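Local coordinates for protein CyaY (Psychromonas ingrahamii, PDB 4HS5) that probably takes part in iron-sulfur cluster assembly as an iron-binding member of the frataxin family, and may regulate that process, at residues D3-F6 and I7-A10; N50-Q53 and P54-Q57. All blocks are in the same frame, centred on the assembly; numbering follows the deposited sequence.

Contact 1. Residues D3-F6 and I7-A10; sequences DSEF and IQLA
F6 and I7 carry most of the apolar contact, with A10 one turn further on. The F6 ring leaves its backbone with CG anti to the N (chi1 167°), which sets it beside the carbonyl carbon and over the next turn. There the methyl of A10 lies over one face, its CB 4.3 Å from F6 CZ, and the ring carbon F6 CD2 meets I7 CD1 at 3.7 Å, the two side chains passing at a slant. R51 packs against F6, I7 and A10 alike, and W76 touches F6 and L9, so this side of the turn looks onto the sheet. Cutting F6 back to an alanine is likely to leave the A10 methyl and I7 CD1 without the ring they pack on, and W76 and H56 without their aromatic neighbour.

This is the first part of helix 3-24, one of the two helices that pack on the antiparallel sheet of the alpha-beta sandwich of the frataxin fold. Its backbone hydrogen bonds run i to i+4: I7 N to D3 O, Q8 N to S4 O, L9 N to E5 O at 3.0 Å, the straightest of the set at 169°, and A10 N to F6 O at 2.8 Å.

Two waters tie Q8 OE1 to the turn before it, one through S4 OG and the other through the E5 carbonyl. The extended Q8 side chain brings OE1 back along the turn, where it accepts from both. One water also donates to E5 O at 2.6 Å; the other binds S4 OG at 3.0 Å, though its bond to Q8 OE1 is weak.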
# COMPACT_ATOMS: atom_id res chain seq x y z
N ASP A 3 15.99 -10.06 5.75
CA ASP A 3 14.65 -10.50 5.39
C ASP A 3 13.67 -10.45 6.56
O ASP A 3 12.53 -10.03 6.39
CB ASP A 3 14.70 -11.92 4.84
CG ASP A 3 15.43 -12.00 3.54
OD1 ASP A 3 15.67 -10.93 2.93
OD2 ASP A 3 15.76 -13.12 3.11
N SER A 4 14.12 -10.88 7.73
CA SER A 4 13.27 -10.92 8.91
C SER A 4 12.74 -9.53 9.26
O SER A 4 11.55 -9.36 9.54
CB SER A 4 14.04 -11.48 10.10
OG SER A 4 13.30 -11.35 11.29
N GLU A 5 13.63 -8.54 9.22
CA GLU A 5 13.28 -7.14 9.46
C GLU A 5 12.36 -6.59 8.37
O GLU A 5 11.42 -5.84 8.66
CB GLU A 5 14.55 -6.30 9.56
CG GLU A 5 15.39 -6.66 10.79
CD GLU A 5 16.84 -6.21 10.69
OE1 GLU A 5 17.23 -5.69 9.63
OE2 GLU A 5 17.58 -6.39 11.68
N PHE A 6 12.62 -6.94 7.13
CA PHE A 6 11.77 -6.49 6.05
C PHE A 6 10.36 -7.02 6.28
O PHE A 6 9.38 -6.31 6.07
CB PHE A 6 12.31 -6.95 4.70
CG PHE A 6 11.33 -6.79 3.58
CD1 PHE A 6 11.00 -5.53 3.09
CD2 PHE A 6 10.73 -7.90 3.00
CE1 PHE A 6 10.10 -5.38 2.05
CE2 PHE A 6 9.82 -7.75 1.97
CZ PHE A 6 9.50 -6.49 1.49
N ILE A 7 10.27 -8.26 6.74
CA ILE A 7 8.98 -8.88 6.99
C ILE A 7 8.23 -8.16 8.11
O ILE A 7 7.02 -7.92 7.99
CB ILE A 7 9.13 -10.38 7.33
CG1 ILE A 7 9.62 -11.16 6.11
CG2 ILE A 7 7.83 -10.95 7.86
CD1 ILE A 7 9.01 -10.71 4.79
N GLN A 8 8.94 -7.80 9.17
CA GLN A 8 8.35 -7.03 10.26
C GLN A 8 7.78 -5.70 9.77
O GLN A 8 6.64 -5.37 10.09
CB GLN A 8 9.35 -6.79 11.39
CG GLN A 8 9.69 -8.02 12.21
CD GLN A 8 10.76 -7.74 13.24
OE1 GLN A 8 11.67 -6.95 13.00
NE2 GLN A 8 10.65 -8.40 14.39
N LEU A 9 8.57 -4.96 9.00
CA LEU A 9 8.14 -3.66 8.49
C LEU A 9 7.00 -3.80 7.48
O LEU A 9 6.05 -3.01 7.51
CB LEU A 9 9.32 -2.93 7.86
CG LEU A 9 10.34 -2.48 8.90
CD1 LEU A 9 11.63 -2.08 8.22
CD2 LEU A 9 9.78 -1.31 9.70
N ALA A 10 7.07 -4.79 6.61
CA ALA A 10 6.01 -4.97 5.63
C ALA A 10 4.71 -5.42 6.30
O ALA A 10 3.63 -5.00 5.88
CB ALA A 10 6.45 -5.94 4.54
O HOH W 1 14.00 -9.06 13.13
O HOH W 2 11.95 -4.72 10.98

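Contact 2. Residues N50-Q53 and P54-Q57; sequences NRQQ and PLHQ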
# COMPACT_ATOMS: atom_id res chain seq x y z
N ASN A 50 2.17 -5.69 -3.24
CA ASN A 50 2.96 -6.90 -3.19
C ASN A 50 4.22 -6.65 -2.38
O ASN A 50 4.66 -5.51 -2.22
CB ASN A 50 3.31 -7.34 -4.61
CG ASN A 50 3.64 -8.80 -4.70
OD1 ASN A 50 3.99 -9.44 -3.71
ND2 ASN A 50 3.57 -9.35 -5.91
N ARG A 51 4.79 -7.72 -1.83
CA ARG A 51 6.07 -7.62 -1.15
C ARG A 51 7.08 -8.37 -1.97
O ARG A 51 6.80 -9.44 -2.51
CB ARG A 51 6.00 -8.23 0.25
CG ARG A 51 5.20 -7.42 1.24
CD ARG A 51 4.31 -8.32 2.08
NE ARG A 51 5.01 -9.01 3.15
CZ ARG A 51 4.65 -8.94 4.43
NH1 ARG A 51 3.60 -8.20 4.79
NH2 ARG A 51 5.34 -9.60 5.35
N GLN A 52 8.26 -7.78 -2.11
CA GLN A 52 9.32 -8.48 -2.80
C GLN A 52 10.49 -8.64 -1.85
O GLN A 52 11.36 -7.76 -1.78
CB GLN A 52 9.70 -7.76 -4.09
CG GLN A 52 8.54 -7.60 -5.08
CD GLN A 52 7.92 -8.91 -5.55
OE1 GLN A 52 8.28 -10.00 -5.11
NE2 GLN A 52 6.97 -8.80 -6.48
N GLN A 53 10.48 -9.74 -1.12
CA GLN A 53 11.44 -10.00 -0.05
C GLN A 53 12.91 -9.91 -0.45
O GLN A 53 13.69 -9.27 0.25
CB GLN A 53 11.16 -11.34 0.65
CG GLN A 53 11.99 -11.55 1.91
CD GLN A 53 12.50 -12.97 2.04
OE1 GLN A 53 12.27 -13.64 3.05
NE2 GLN A 53 13.21 -13.44 1.03
N PRO A 54 13.31 -10.54 -1.57
CA PRO A 54 14.74 -10.43 -1.89
C PRO A 54 15.20 -9.01 -2.22
O PRO A 54 16.39 -8.72 -2.16
CB PRO A 54 14.90 -11.35 -3.11
CG PRO A 54 13.53 -11.53 -3.66
CD PRO A 54 12.60 -11.44 -2.49
N LEU A 55 14.26 -8.13 -2.55
CA LEU A 55 14.57 -6.75 -2.93
C LEU A 55 14.33 -5.80 -1.75
O LEU A 55 14.69 -4.61 -1.80
CB LEU A 55 13.68 -6.35 -4.10
CG LEU A 55 13.81 -7.27 -5.32
CD1 LEU A 55 12.52 -7.34 -6.11
CD2 LEU A 55 14.93 -6.77 -6.19
N HIS A 56 13.72 -6.33 -0.71
CA HIS A 56 13.21 -5.54 0.41
C HIS A 56 12.37 -4.35 -0.04
O HIS A 56 12.44 -3.28 0.55
CB HIS A 56 14.37 -5.09 1.31
CG HIS A 56 15.14 -6.23 1.88
ND1 HIS A 56 16.46 -6.11 2.26
CD2 HIS A 56 14.79 -7.50 2.16
CE1 HIS A 56 16.88 -7.27 2.74
NE2 HIS A 56 15.89 -8.13 2.69
N GLN A 57 11.54 -4.56 -1.06
CA GLN A 57 10.63 -3.53 -1.53
C GLN A 57 9.18 -3.93 -1.37
O GLN A 57 8.84 -5.11 -1.38
CB GLN A 57 10.88 -3.19 -3.00
CG GLN A 57 12.18 -2.47 -3.26
CD GLN A 57 12.31 -2.02 -4.70
OE1 GLN A 57 11.82 -2.69 -5.62
NE2 GLN A 57 12.94 -0.88 -4.90
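Q52 and L55 both turn CG anti to their own carbonyl carbon (chi1 -58° for Q52), so the two branches set off in a similar sense and run alongside each other. The chi2 of L55, 150°, then brings its CD1 to Q52 CB, 3.5 Å away. With its chi1, Q52 CG lies 4.1 Å from L55 CD1; the bend at chi2 carries the amide away from the loop.

The backbone beside them is held by hydrogen bonds. Q52 N donates to Q57 O over 2.8 Å, nearly straight at 169° and close to the line of the C=O. The carbonyl of Q52 takes two N-H groups, L55 N at 3.0 Å and Q57 N at 3.3 Å. They reach the oxygen from opposite faces of its plane, both well out of it, and together they hold this peptide from either side.

Q52 and Q57 form an antiparallel hydrogen-bonded pair at the loop end of the hairpin that links strand 46-52 to strand 57-61. Q53 and P54 take the two central positions of a type I turn, closed by the bond from L55 N to Q52 O. H56 and Q57 lie together opposite the single residue Q52, making a G1 beta bulge; H56, at its first position, takes the left-handed backbone conformation.

On the loop itself, the Q53 side chain stands roughly perpendicular to that of P54, its CB lying 3.5 Å from P54 CD. Other polar ends look elsewhere: R51 makes a salt bridge with D11 and a cation-pi contact with Y14, and the Q57 amide hydrogen-bonds to W59, D70 and D79.

Contact 1 starts the first helix and contact 2 closes a hairpin of the sheet, yet their centres lie about 9 Å apart and their side chains meet. D3 OD1 and H56 NE2 are 2.8 Å apart, a probable hydrogen bond between helix start and bulge. Beside it the F6 and H56 rings meet with planes at about 35°. F6 also packs on the hairpin backbone, CE1 at 3.2 Å from H56 C and CZ at 3.3 Å from Q57 O. The other carboxylate oxygen of the same aspartate, D3 OD2, lies 3.3 Å from Q53 NE2, a packing contact on the turn. No metal enters either contact.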